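Local atomic coordinates of solute Binding Protein, BlMnBP1 in complex with mannotriose (Bifidobacterium, PDB entry 6FUV), a protein that binds manno-oligosaccharides such as mannotriose and probably delivers them to an ABC transporter for uptake. Residues A4-P9 and R317-M322; G103-M108 and G122-V127; D107-I112 and I343-D348; Y298-G303 and I363-A368. One frame throughout, in Å; residues are numbered along the deposited sequence.

In the fold
From the N terminus, contact 1 pairs residues 4-9 with 317-322, closing a loop of more than two thirds of the chain and tying the N-terminal arm to helix 315-330. Contact 2, nested inside that loop, is a local closure joining strand 103-104 and helix 105-108 to strand 123-132. Contact 3 shares Asp107 and Met108 with it, joins the end of that helical region to the loop after helix 334-337, and crosses contact 1. Contact 4 follows contact 2 in series, joins strands 298-309 and 361-364, and crosses contacts 1 and 3. Contacts 1, 2 and 3 touch one another around Tyr8, Met108 and Ile112; contact 4 stays separate, but shares a sheet with contact 2.

Contact 1. Residues A4-P9 and R317-M322; sequences AGVTYP and RQEAAM
The carbonyl oxygen of Val6 takes a hydrogen bond from Asn2 ND2 within the N-terminal arm and has Met322 SD of the helix 3.7 Å away. This arm runs over helix 315-330 of a solute-binding protein of the periplasmic-binding-protein fold, without any direct hydrogen bond between residues 4-9 and 317-322. Two helix side chains one turn apart carry the packing. Met322 is the more buried: CG stands anti to the backbone N (chi1 -168°), and further bends at chi2 and chi3 lay the sulfur alongside the arm's backbone, 3.6 Å from Tyr8 N and 4.0 Å from Thr7 C. Glu319 reaches out extended instead, and its chain passes obliquely across Val6. Its CB faces the methyl of Ala4, with 4.2 Å between the two CB atoms, while OE2 lies 3.9 Å from Val6 CG2 and OE1 the same distance from Ala4 CB. An alanine here would keep the CB approach to Ala4 but is likely to leave Val6 CG2 without its partner on the helix. Gln318 points its amide oxygen to the backbone N of Lys3, a polar hold for the start of the arm. Beyond the sulfur, one turn further along the helix, Lys326 NZ hydrogen-bonds to the carbonyl oxygen of Tyr8.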
loop_
_atom_site.group_PDB
_atom_site.type_symbol
_atom_site.label_atom_id
_atom_site.label_comp_id
_atom_site.label_asym_id
_atom_site.label_seq_id
_atom_site.Cartn_x
_atom_site.Cartn_y
_atom_site.Cartn_z
ATOM N N ALA A 4 16.557 -21.758 13.641
ATOM C CA ALA A 4 16.545 -21.841 15.104
ATOM C C ALA A 4 15.307 -22.524 15.661
ATOM O O ALA A 4 15.239 -22.791 16.863
ATOM C CB ALA A 4 16.640 -20.458 15.747
ATOM N N GLY A 5 14.338 -22.840 14.822
ATOM C CA GLY A 5 13.123 -23.479 15.281
ATOM C C GLY A 5 12.341 -22.657 16.289
ATOM O O GLY A 5 11.434 -23.162 16.969
ATOM N N VAL A 6 12.688 -21.379 16.395
ATOM C CA VAL A 6 11.938 -20.445 17.223
ATOM C C VAL A 6 10.896 -19.765 16.353
ATOM O O VAL A 6 11.245 -19.142 15.349
ATOM C CB VAL A 6 12.864 -19.407 17.868
ATOM C CG1 VAL A 6 12.039 -18.304 18.518
ATOM C CG2 VAL A 6 13.766 -20.089 18.873
ATOM N N THR A 7 9.623 -19.888 16.722
ATOM C CA THR A 7 8.574 -19.255 15.936
ATOM C C THR A 7 8.021 -18.016 16.629
ATOM O O THR A 7 8.213 -17.802 17.822
ATOM C CB THR A 7 7.428 -20.232 15.629
ATOM O OG1 THR A 7 6.727 -20.610 16.826
ATOM C CG2 THR A 7 7.933 -21.469 14.946
ATOM N N TYR A 8 7.321 -17.190 15.860
ATOM C CA TYR A 8 6.824 -15.911 16.374
ATOM C C TYR A 8 5.845 -16.075 17.535
ATOM O O TYR A 8 5.984 -15.359 18.540
ATOM C CB TYR A 8 6.210 -15.120 15.202
ATOM C CG TYR A 8 5.567 -13.800 15.513
ATOM C CD1 TYR A 8 4.371 -13.724 16.230
ATOM C CD2 TYR A 8 6.109 -12.623 15.048
ATOM C CE1 TYR A 8 3.782 -12.476 16.492
ATOM C CE2 TYR A 8 5.516 -11.404 15.320
ATOM C CZ TYR A 8 4.347 -11.347 16.033
ATOM O OH TYR A 8 3.800 -10.096 16.278
ATOM N N PRO A 9 4.899 -17.026 17.521
ATOM C CA PRO A 9 4.019 -17.157 18.699
ATOM C C PRO A 9 4.793 -17.539 19.935
ATOM O O PRO A 9 4.370 -17.236 21.049
ATOM C CB PRO A 9 3.008 -18.247 18.289
ATOM C CG PRO A 9 3.018 -18.204 16.779
ATOM C CD PRO A 9 4.476 -17.899 16.416
ATOM N N ARG A 317 20.835 -14.786 13.464
ATOM C CA ARG A 317 20.256 -13.593 12.861
ATOM C C ARG A 317 18.788 -13.794 12.545
ATOM O O ARG A 317 17.998 -12.851 12.676
ATOM C CB ARG A 317 21.007 -13.198 11.595
ATOM C CG ARG A 317 22.457 -12.710 11.876
ATOM C CD ARG A 317 23.081 -12.046 10.644
ATOM N NE ARG A 317 24.304 -11.364 11.052
ATOM C CZ ARG A 317 25.521 -11.886 10.978
ATOM N NH1 ARG A 317 25.682 -13.077 10.448
ATOM N NH2 ARG A 317 26.570 -11.209 11.424
ATOM N N GLN A 318 18.407 -15.009 12.118
ATOM C CA GLN A 318 17.002 -15.291 11.871
ATOM C C GLN A 318 16.196 -15.035 13.136
ATOM O O GLN A 318 15.181 -14.354 13.099
ATOM C CB GLN A 318 16.793 -16.733 11.378
ATOM C CG GLN A 318 17.298 -17.036 9.986
ATOM C CD GLN A 318 16.887 -18.378 9.500
ATOM O OE1 GLN A 318 16.325 -19.184 10.245
ATOM N NE2 GLN A 318 17.079 -18.604 8.227
ATOM N N GLU A 319 16.630 -15.577 14.267
ATOM C CA GLU A 319 15.901 -15.408 15.517
ATOM C C GLU A 319 15.925 -13.957 15.983
ATOM O O GLU A 319 14.910 -13.437 16.417
ATOM C CB GLU A 319 16.495 -16.344 16.572
ATOM C CG GLU A 319 16.058 -16.050 17.969
ATOM C CD GLU A 319 16.443 -17.100 18.998
ATOM O OE1 GLU A 319 17.313 -17.944 18.708
ATOM O OE2 GLU A 319 15.848 -17.073 20.114
ATOM N N ALA A 320 17.076 -13.299 15.930
ATOM C CA ALA A 320 17.118 -11.882 16.272
ATOM C C ALA A 320 16.153 -11.081 15.401
ATOM O O ALA A 320 15.461 -10.180 15.883
ATOM C CB ALA A 320 18.545 -11.363 16.111
ATOM N N ALA A 321 16.077 -11.409 14.116
ATOM C CA ALA A 321 15.193 -10.684 13.219
ATOM C C ALA A 321 13.725 -10.942 13.551
ATOM O O ALA A 321 12.903 -10.025 13.481
ATOM C CB ALA A 321 15.496 -11.083 11.771
ATOM N N MET A 322 13.377 -12.179 13.915
ATOM C CA MET A 322 12.013 -12.473 14.312
ATOM C C MET A 322 11.647 -11.737 15.582
ATOM O O MET A 322 10.525 -11.224 15.691
ATOM C CB MET A 322 11.855 -13.961 14.513
ATOM C CG MET A 322 10.384 -14.389 14.646
ATOM S SD MET A 322 10.066 -15.976 13.835
ATOM C CE MET A 322 10.948 -15.733 12.311
#

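Contact 2. Residues G103-M108 and G122-V127; sequences GKTEDM and GQTYGV
Thr105 N donates to Gly122 O over 2.8 Å, with the N-H pointing almost straight at the oxygen (169°) but approaching from above the carbonyl plane, 56° out of it. The same oxygen accepts from a water 2.9 Å away that also takes the N-H of Glu106. Direct and water-mediated bonds thus join the first turn of helix 105-108 to Gly122. A second backbone bond, from Thr124 N to Gly103 O, is longer at 3.2 Å and lies nearly along the C=O axis. Between the backbones two threonine side chains cross at about a right angle. Thr105 OG1 gives its hydrogen to Thr124 OG1 over 3.0 Å, part of a short chain of hydrogen bonds from Thr105 through the buried Thr124 to Ala115 O. Lys104 occupies the N-cap position of the helix, and its ammonium shares a water with Gln123 NE2, the amide's part being weak; Gln123 OE1 is hydrogen-bonded to Ser101 OG. At the backbone angles of Gly103 a CB would jam against the preceding carbonyl.

Met108, bent at chi2 and chi3, brings CG to 4.0 Å from Thr124 CB and its methyl CE to 3.9 Å from Val127 CG2. The short, weakly bonded strand 103-104 runs antiparallel to strand 123-132, with Lys104 and Gln123 a non-hydrogen-bonded pair, and strand 123-132 pairs in turn with strand 298-309; Val127 leans on Val325 and Thr329 of helix 315-330, and Thr105 and Thr124 both touch Ala119 of strand 119-120.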
loop_
_atom_site.group_PDB
_atom_site.type_symbol
_atom_site.label_atom_id
_atom_site.label_comp_id
_atom_site.label_asym_id
_atom_site.label_seq_id
_atom_site.Cartn_x
_atom_site.Cartn_y
_atom_site.Cartn_z
ATOM N N GLY A 103 5.528 -19.166 11.401
ATOM C CA GLY A 103 4.731 -20.175 12.067
ATOM C C GLY A 103 3.583 -20.576 11.163
ATOM O O GLY A 103 3.429 -20.093 10.054
ATOM N N LYS A 104 2.757 -21.462 11.692
ATOM C CA LYS A 104 1.507 -21.830 11.040
ATOM C C LYS A 104 0.584 -20.626 10.962
ATOM O O LYS A 104 0.461 -19.866 11.917
ATOM C CB LYS A 104 0.809 -22.944 11.824
ATOM C CG LYS A 104 1.418 -24.271 11.780
ATOM C CD LYS A 104 0.528 -25.311 12.542
ATOM C CE LYS A 104 1.031 -26.749 12.295
ATOM N NZ LYS A 104 2.503 -26.865 12.572
ATOM N N THR A 105 -0.074 -20.453 9.823
ATOM C CA THR A 105 -0.971 -19.319 9.664
ATOM C C THR A 105 -2.103 -19.349 10.700
ATOM O O THR A 105 -2.521 -18.304 11.197
ATOM C CB THR A 105 -1.540 -19.304 8.260
ATOM O OG1 THR A 105 -0.474 -19.238 7.304
ATOM C CG2 THR A 105 -2.494 -18.139 8.063
ATOM N N GLU A 106 -2.573 -20.537 11.080
ATOM C CA GLU A 106 -3.606 -20.595 12.093
ATOM C C GLU A 106 -3.072 -20.151 13.446
ATOM O O GLU A 106 -3.827 -19.579 14.234
ATOM C CB GLU A 106 -4.202 -21.987 12.179
ATOM C CG GLU A 106 -3.277 -23.144 12.204
ATOM C CD GLU A 106 -4.018 -24.492 12.379
ATOM O OE1 GLU A 106 -5.098 -24.499 13.042
ATOM O OE2 GLU A 106 -3.529 -25.531 11.837
ATOM N N ASP A 107 -1.780 -20.347 13.736
ATOM C CA ASP A 107 -1.277 -19.783 14.992
ATOM C C ASP A 107 -1.043 -18.270 14.879
ATOM O O ASP A 107 -1.344 -17.505 15.817
ATOM C CB ASP A 107 0.007 -20.499 15.431
ATOM C CG ASP A 107 -0.213 -21.981 15.721
ATOM O OD1 ASP A 107 -1.295 -22.371 16.184
ATOM O OD2 ASP A 107 0.684 -22.763 15.434
ATOM N N MET A 108 -0.501 -17.824 13.739
ATOM C CA MET A 108 -0.198 -16.409 13.589
ATOM C C MET A 108 -1.481 -15.573 13.558
ATOM O O MET A 108 -1.470 -14.389 13.911
ATOM C CB MET A 108 0.639 -16.172 12.326
ATOM C CG MET A 108 2.095 -16.599 12.418
ATOM S SD MET A 108 2.946 -15.619 13.660
ATOM C CE MET A 108 3.110 -14.088 12.831
ATOM N N GLY A 122 -0.492 -22.612 4.426
ATOM C CA GLY A 122 -0.668 -22.694 5.855
ATOM C C GLY A 122 0.485 -22.145 6.664
ATOM O O GLY A 122 0.551 -22.413 7.867
ATOM N N GLN A 123 1.398 -21.402 6.038
ATOM C CA GLN A 123 2.527 -20.795 6.712
ATOM C C GLN A 123 2.597 -19.319 6.370
ATOM O O GLN A 123 2.336 -18.910 5.235
ATOM C CB GLN A 123 3.812 -21.450 6.310
ATOM C CG GLN A 123 3.792 -22.925 6.492
ATOM C CD GLN A 123 4.662 -23.360 7.600
ATOM O OE1 GLN A 123 5.848 -22.997 7.670
ATOM N NE2 GLN A 123 4.085 -24.164 8.503
ATOM N N THR A 124 2.888 -18.514 7.372
ATOM C CA THR A 124 2.940 -17.063 7.227
ATOM C C THR A 124 4.391 -16.615 7.111
ATOM O O THR A 124 5.199 -16.907 8.002
ATOM C CB THR A 124 2.247 -16.375 8.402
ATOM O OG1 THR A 124 0.872 -16.773 8.401
ATOM C CG2 THR A 124 2.368 -14.888 8.310
ATOM N N TYR A 125 4.697 -15.891 6.027
ATOM C CA TYR A 125 6.043 -15.463 5.707
ATOM C C TYR A 125 6.241 -13.964 5.836
ATOM O O TYR A 125 7.386 -13.491 5.764
ATOM C CB TYR A 125 6.390 -15.896 4.275
ATOM C CG TYR A 125 6.476 -17.398 4.146
ATOM C CD1 TYR A 125 7.627 -18.082 4.505
ATOM C CD2 TYR A 125 5.408 -18.126 3.711
ATOM C CE1 TYR A 125 7.702 -19.472 4.378
ATOM C CE2 TYR A 125 5.457 -19.492 3.600
ATOM C CZ TYR A 125 6.596 -20.172 3.957
ATOM O OH TYR A 125 6.673 -21.540 3.883
ATOM N N GLY A 126 5.163 -13.220 6.058
ATOM C CA GLY A 126 5.238 -11.784 6.215
ATOM C C GLY A 126 4.342 -11.217 7.274
ATOM O O GLY A 126 3.234 -11.689 7.413
ATOM N N VAL A 127 4.818 -10.226 8.019
ATOM C CA VAL A 127 4.062 -9.483 9.020
ATOM C C VAL A 127 4.058 -8.027 8.558
ATOM O O VAL A 127 5.131 -7.431 8.330
ATOM C CB VAL A 127 4.675 -9.628 10.424
ATOM C CG1 VAL A 127 3.940 -8.734 11.443
ATOM C CG2 VAL A 127 4.648 -11.090 10.839
HETATM O O HOH W 1 3.967 -26.185 10.083
HETATM O O HOH W 2 -1.974 -22.680 9.345
#

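Contact 3. Residues D107-I112 and I343-D348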
loop_
_atom_site.group_PDB
_atom_site.type_symbol
_atom_site.label_atom_id
_atom_site.label_comp_id
_atom_site.label_asym_id
_atom_site.label_seq_id
_atom_site.Cartn_x
_atom_site.Cartn_y
_atom_site.Cartn_z
ATOM N N ASP A 107 -1.780 -20.347 13.736
ATOM C CA ASP A 107 -1.277 -19.783 14.992
ATOM C C ASP A 107 -1.043 -18.270 14.879
ATOM O O ASP A 107 -1.344 -17.505 15.817
ATOM C CB ASP A 107 0.007 -20.499 15.431
ATOM C CG ASP A 107 -0.213 -21.981 15.721
ATOM O OD1 ASP A 107 -1.295 -22.371 16.184
ATOM O OD2 ASP A 107 0.684 -22.763 15.434
ATOM N N MET A 108 -0.501 -17.824 13.739
ATOM C CA MET A 108 -0.198 -16.409 13.589
ATOM C C MET A 108 -1.481 -15.573 13.558
ATOM O O MET A 108 -1.470 -14.389 13.911
ATOM C CB MET A 108 0.639 -16.172 12.326
ATOM C CG MET A 108 2.095 -16.599 12.418
ATOM S SD MET A 108 2.946 -15.619 13.660
ATOM C CE MET A 108 3.110 -14.088 12.831
ATOM N N ASP A 109 -2.596 -16.176 13.145
ATOM C CA ASP A 109 -3.880 -15.478 13.060
ATOM C C ASP A 109 -4.443 -15.097 14.425
ATOM O O ASP A 109 -5.248 -14.165 14.516
ATOM C CB ASP A 109 -4.845 -16.360 12.277
ATOM C CG ASP A 109 -6.245 -15.774 12.181
ATOM O OD1 ASP A 109 -6.423 -14.625 11.707
ATOM O OD2 ASP A 109 -7.181 -16.484 12.571
ATOM N N LYS A 110 -3.983 -15.738 15.487
ATOM C CA LYS A 110 -4.299 -15.325 16.847
ATOM C C LYS A 110 -3.413 -14.189 17.349
ATOM O O LYS A 110 -3.715 -13.579 18.383
ATOM C CB LYS A 110 -4.140 -16.521 17.769
ATOM C CG LYS A 110 -4.978 -17.712 17.389
ATOM C CD LYS A 110 -4.363 -18.955 17.953
ATOM C CE LYS A 110 -5.167 -20.188 17.649
ATOM N NZ LYS A 110 -4.696 -21.269 18.664
ATOM N N GLU A 111 -2.333 -13.891 16.638
ATOM C CA GLU A 111 -1.343 -12.905 17.038
ATOM C C GLU A 111 -1.416 -11.628 16.238
ATOM O O GLU A 111 -1.281 -10.573 16.812
ATOM C CB GLU A 111 0.068 -13.478 16.900
ATOM C CG GLU A 111 0.398 -14.625 17.839
ATOM C CD GLU A 111 1.316 -14.179 18.967
ATOM O OE1 GLU A 111 2.540 -14.358 18.870
ATOM O OE2 GLU A 111 0.816 -13.595 19.935
ATOM N N ILE A 112 -1.603 -11.698 14.922
ATOM C CA ILE A 112 -1.595 -10.509 14.080
ATOM C C ILE A 112 -2.816 -10.478 13.174
ATOM O O ILE A 112 -3.399 -11.504 12.848
ATOM C CB ILE A 112 -0.284 -10.419 13.228
ATOM C CG1 ILE A 112 -0.114 -11.677 12.352
ATOM C CG2 ILE A 112 0.870 -10.257 14.130
ATOM C CD1 ILE A 112 0.878 -11.494 11.204
ATOM N N ILE A 343 -1.219 -3.880 13.861
ATOM C CA ILE A 343 -1.273 -5.256 13.393
ATOM C C ILE A 343 -1.479 -6.280 14.498
ATOM O O ILE A 343 -1.965 -7.382 14.226
ATOM C CB ILE A 343 0.018 -5.573 12.616
ATOM C CG1 ILE A 343 0.001 -4.870 11.262
ATOM C CG2 ILE A 343 0.194 -7.041 12.336
ATOM C CD1 ILE A 343 -1.230 -5.323 10.356
ATOM N N VAL A 344 -1.167 -5.945 15.740
ATOM C CA VAL A 344 -1.575 -6.836 16.807
ATOM C C VAL A 344 -3.061 -7.141 16.616
ATOM O O VAL A 344 -3.892 -6.235 16.497
ATOM C CB VAL A 344 -1.296 -6.210 18.184
ATOM C CG1 VAL A 344 -1.912 -7.089 19.253
ATOM C CG2 VAL A 344 0.165 -6.022 18.462
ATOM N N LYS A 345 -3.403 -8.426 16.699
ATOM C CA LYS A 345 -4.652 -8.920 16.121
ATOM C C LYS A 345 -5.868 -8.223 16.703
ATOM O O LYS A 345 -6.752 -7.795 15.960
ATOM C CB LYS A 345 -4.780 -10.433 16.326
ATOM C CG LYS A 345 -6.166 -11.036 15.926
ATOM C CD LYS A 345 -6.434 -10.791 14.463
ATOM C CE LYS A 345 -7.728 -11.383 14.010
ATOM N NZ LYS A 345 -7.640 -12.843 13.773
ATOM N N ASN A 346 -5.968 -8.153 18.028
ATOM C CA ASN A 346 -7.171 -7.613 18.657
ATOM C C ASN A 346 -6.938 -6.239 19.268
ATOM O O ASN A 346 -7.623 -5.844 20.202
ATOM C CB ASN A 346 -7.723 -8.547 19.736
ATOM C CG ASN A 346 -8.076 -9.924 19.219
ATOM O OD1 ASN A 346 -7.531 -10.893 19.678
ATOM N ND2 ASN A 346 -9.028 -10.009 18.304
ATOM N N ASP A 347 -5.991 -5.502 18.735
ATOM C CA ASP A 347 -5.874 -4.074 18.974
ATOM C C ASP A 347 -6.891 -3.391 18.061
ATOM O O ASP A 347 -6.808 -3.471 16.828
ATOM C CB ASP A 347 -4.452 -3.599 18.682
ATOM C CG ASP A 347 -4.233 -2.131 19.066
ATOM O OD1 ASP A 347 -5.232 -1.404 19.116
ATOM O OD2 ASP A 347 -3.079 -1.744 19.339
ATOM N N ASP A 348 -7.894 -2.763 18.665
ATOM C CA ASP A 348 -8.974 -2.105 17.940
ATOM C C ASP A 348 -8.737 -0.621 17.742
ATOM O O ASP A 348 -9.516 0.021 17.075
ATOM C CB ASP A 348 -10.279 -2.328 18.698
ATOM C CG ASP A 348 -10.690 -3.813 18.743
ATOM O OD1 ASP A 348 -10.595 -4.484 17.711
ATOM O OD2 ASP A 348 -11.124 -4.306 19.806
HETATM O O HOH W 3 -6.649 -13.694 18.918
#
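Lys345 covers the most surface here, folding its aliphatic chain over the backbone of residues 109-112. CG stands anti to the backbone N (chi1 172°), and a bend at chi2 lays CD 3.5 Å from Ile112 O. The last bend, at chi4, turns the ammonium back toward Asp109, where NZ meets the carbonyl oxygen at 2.8 Å. NZ also meets Asp109 OD1 at 3.0 Å, a salt bridge approached from above the carboxylate plane (56° out of it). At the base of the chain, Lys345 N donates to Glu111 O over 3.0 Å. A methionine in its place would probably leave the Asp109 carboxylate and carbonyl without their shared donor.

Ile112 and Ile343 supply the apolar half, lying side by side and pointing the same way, with Ile343 CG2 3.5 Å from Ile112 CB; both lean on Thr329 of helix 315-330. The type I beta turn Val344-Asp347, with Lys110 and Glu111, lines the site of a bound polyethylene glycol, probably from the crystallisation liquor, to which Asn346 N hydrogen-bonds.

The chemistry implies a hold on two levels: buried isoleucines pressed together, and a lysine whose positive charge probably favours the ionised form of Asp109.

Contact 4. Residues Y298-G303 and I363-A368. With BMA (beta-D-mannopyranose), chain B.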
loop_
_atom_site.group_PDB
_atom_site.type_symbol
_atom_site.label_atom_id
_atom_site.label_comp_id
_atom_site.label_asym_id
_atom_site.label_seq_id
_atom_site.Cartn_x
_atom_site.Cartn_y
_atom_site.Cartn_z
ATOM N N TYR A 298 -16.777 2.112 1.055
ATOM C CA TYR A 298 -16.018 0.964 1.520
ATOM C C TYR A 298 -14.554 1.246 1.288
ATOM O O TYR A 298 -14.197 2.005 0.400
ATOM C CB TYR A 298 -16.416 -0.339 0.784
ATOM C CG TYR A 298 -17.843 -0.740 0.879
ATOM C CD1 TYR A 298 -18.808 -0.146 0.093
ATOM C CD2 TYR A 298 -18.242 -1.741 1.765
ATOM C CE1 TYR A 298 -20.151 -0.522 0.194
ATOM C CE2 TYR A 298 -19.532 -2.108 1.873
ATOM C CZ TYR A 298 -20.492 -1.517 1.085
ATOM O OH TYR A 298 -21.766 -1.914 1.259
ATOM N N ALA A 299 -13.714 0.646 2.109
ATOM C CA ALA A 299 -12.275 0.680 1.917
ATOM C C ALA A 299 -11.668 -0.696 2.168
ATOM O O ALA A 299 -11.891 -1.326 3.198
ATOM C CB ALA A 299 -11.643 1.695 2.856
ATOM N N THR A 300 -10.878 -1.161 1.227
ATOM C CA THR A 300 -10.149 -2.399 1.435
ATOM C C THR A 300 -9.146 -2.186 2.551
ATOM O O THR A 300 -8.417 -1.191 2.575
ATOM C CB THR A 300 -9.436 -2.849 0.161
ATOM O OG1 THR A 300 -10.406 -2.983 -0.877
ATOM C CG2 THR A 300 -8.804 -4.185 0.385
ATOM N N LEU A 301 -9.120 -3.119 3.488
ATOM C CA LEU A 301 -8.072 -3.195 4.494
ATOM C C LEU A 301 -7.043 -4.215 4.020
ATOM O O LEU A 301 -7.362 -5.394 3.816
ATOM C CB LEU A 301 -8.638 -3.581 5.852
ATOM C CG LEU A 301 -7.704 -3.782 7.021
ATOM C CD1 LEU A 301 -6.837 -2.588 7.217
ATOM C CD2 LEU A 301 -8.561 -4.141 8.263
ATOM N N ALA A 302 -5.818 -3.749 3.818
ATOM C CA ALA A 302 -4.743 -4.623 3.374
ATOM C C ALA A 302 -3.454 -4.124 3.997
ATOM O O ALA A 302 -3.347 -2.987 4.458
ATOM C CB ALA A 302 -4.626 -4.706 1.848
ATOM N N GLY A 303 -2.472 -4.996 4.052
ATOM C CA GLY A 303 -1.229 -4.618 4.687
ATOM C C GLY A 303 -0.465 -3.523 3.954
ATOM O O GLY A 303 -0.547 -3.352 2.729
ATOM N N ILE A 363 -13.099 -3.458 4.675
ATOM C CA ILE A 363 -13.237 -4.878 4.375
ATOM C C ILE A 363 -11.898 -5.435 3.884
ATOM O O ILE A 363 -11.356 -4.969 2.874
ATOM C CB ILE A 363 -14.323 -5.115 3.323
ATOM C CG1 ILE A 363 -14.253 -4.104 2.220
ATOM C CG2 ILE A 363 -15.742 -5.002 3.996
ATOM C CD1 ILE A 363 -15.244 -4.440 1.008
ATOM N N VAL A 364 -11.383 -6.431 4.597
ATOM C CA VAL A 364 -10.289 -7.264 4.117
ATOM C C VAL A 364 -10.736 -8.128 2.951
ATOM O O VAL A 364 -11.830 -8.680 2.959
ATOM C CB VAL A 364 -9.789 -8.140 5.273
ATOM C CG1 VAL A 364 -8.754 -9.109 4.769
ATOM C CG2 VAL A 364 -9.299 -7.270 6.440
ATOM N N ASP A 365 -9.890 -8.256 1.945
ATOM C CA ASP A 365 -10.214 -9.088 0.792
ATOM C C ASP A 365 -10.361 -10.551 1.217
ATOM O O ASP A 365 -9.518 -11.085 1.926
ATOM C CB ASP A 365 -9.116 -8.978 -0.279
ATOM C CG ASP A 365 -9.326 -7.834 -1.261
ATOM O OD1 ASP A 365 -10.434 -7.260 -1.370
ATOM O OD2 ASP A 365 -8.354 -7.523 -1.951
ATOM N N ALA A 366 -11.406 -11.208 0.734
ATOM C CA ALA A 366 -11.561 -12.640 0.924
ATOM C C ALA A 366 -10.404 -13.355 0.254
ATOM O O ALA A 366 -9.867 -12.873 -0.744
ATOM C CB ALA A 366 -12.862 -13.141 0.307
ATOM N N PRO A 367 -9.987 -14.490 0.787
ATOM C CA PRO A 367 -8.983 -15.300 0.093
ATOM C C PRO A 367 -9.563 -15.975 -1.148
ATOM O O PRO A 367 -10.759 -15.975 -1.408
ATOM C CB PRO A 367 -8.562 -16.329 1.148
ATOM C CG PRO A 367 -9.713 -16.409 2.064
ATOM C CD PRO A 367 -10.299 -15.024 2.118
ATOM N N ALA A 368 -8.693 -16.603 -1.918
ATOM C CA ALA A 368 -9.160 -17.382 -3.050
ATOM C C ALA A 368 -10.050 -18.507 -2.561
ATOM O O ALA A 368 -9.938 -18.963 -1.436
ATOM C CB ALA A 368 -7.964 -17.963 -3.824
HETATM C C1 BMA B . 2.902 0.964 -0.037
HETATM C C2 BMA B . 1.502 0.873 0.542
HETATM C C3 BMA B . 1.044 -0.590 0.684
HETATM C C4 BMA B . 1.329 -1.326 -0.665
HETATM C C5 BMA B . 2.774 -1.140 -1.061
HETATM C C6 BMA B . 3.131 -1.868 -2.349
HETATM O O2 BMA B . 0.610 1.547 -0.373
HETATM O O3 BMA B . -0.339 -0.758 1.077
HETATM O O4 BMA B . 1.077 -2.681 -0.551
HETATM O O5 BMA B . 3.001 0.244 -1.246
HETATM O O6 BMA B . 2.462 -1.247 -3.420
HETATM O O HOH W 4 -7.018 -7.251 1.928
#
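Leu301 lies against Val364 from CB to its tip, the two side chains standing on the same face of the sheet and crossing at a slant. Leu301 CB lies 3.8 Å from Val364 CG2; CG, held anti to the backbone N (chi1 177°), keeps the same methyl company; and at the tip Leu301 CD2 closes to 3.7 Å from it. One methyl of valine thus packs along the leucine chain. Beneath this, parallel strand pairing gives the geometric frame: Ile363 N donates to Ala299 O over 2.9 Å, and Ile363 O accepts from Leu301 N at 3.0 Å, the latter donor standing 64° above the carbonyl plane. On the opposite face Thr300 points CG2 at the Asp365 carboxylate, 3.9 Å from OD1, while Ile363 turns CD1 to Tyr298 CD2. Where the strands part, a water joins Leu301 O, to which it donates, to Asp365 N, from which it accepts.

The strand also reaches the sugar site: beta-D-mannopyranose donates from O3 to Gly303 O over 3.1 Å, and Gln189 NE2 bonds to the same sugar. Strand 298-309 therefore links a ligand-binding backbone atom to the rest of its sheet, with strand 361-364 parallel to it and strands 84-86 and 123-132 antiparallel; beyond strand 361-364, Asp365 and Ala366 lie against helix 201-205.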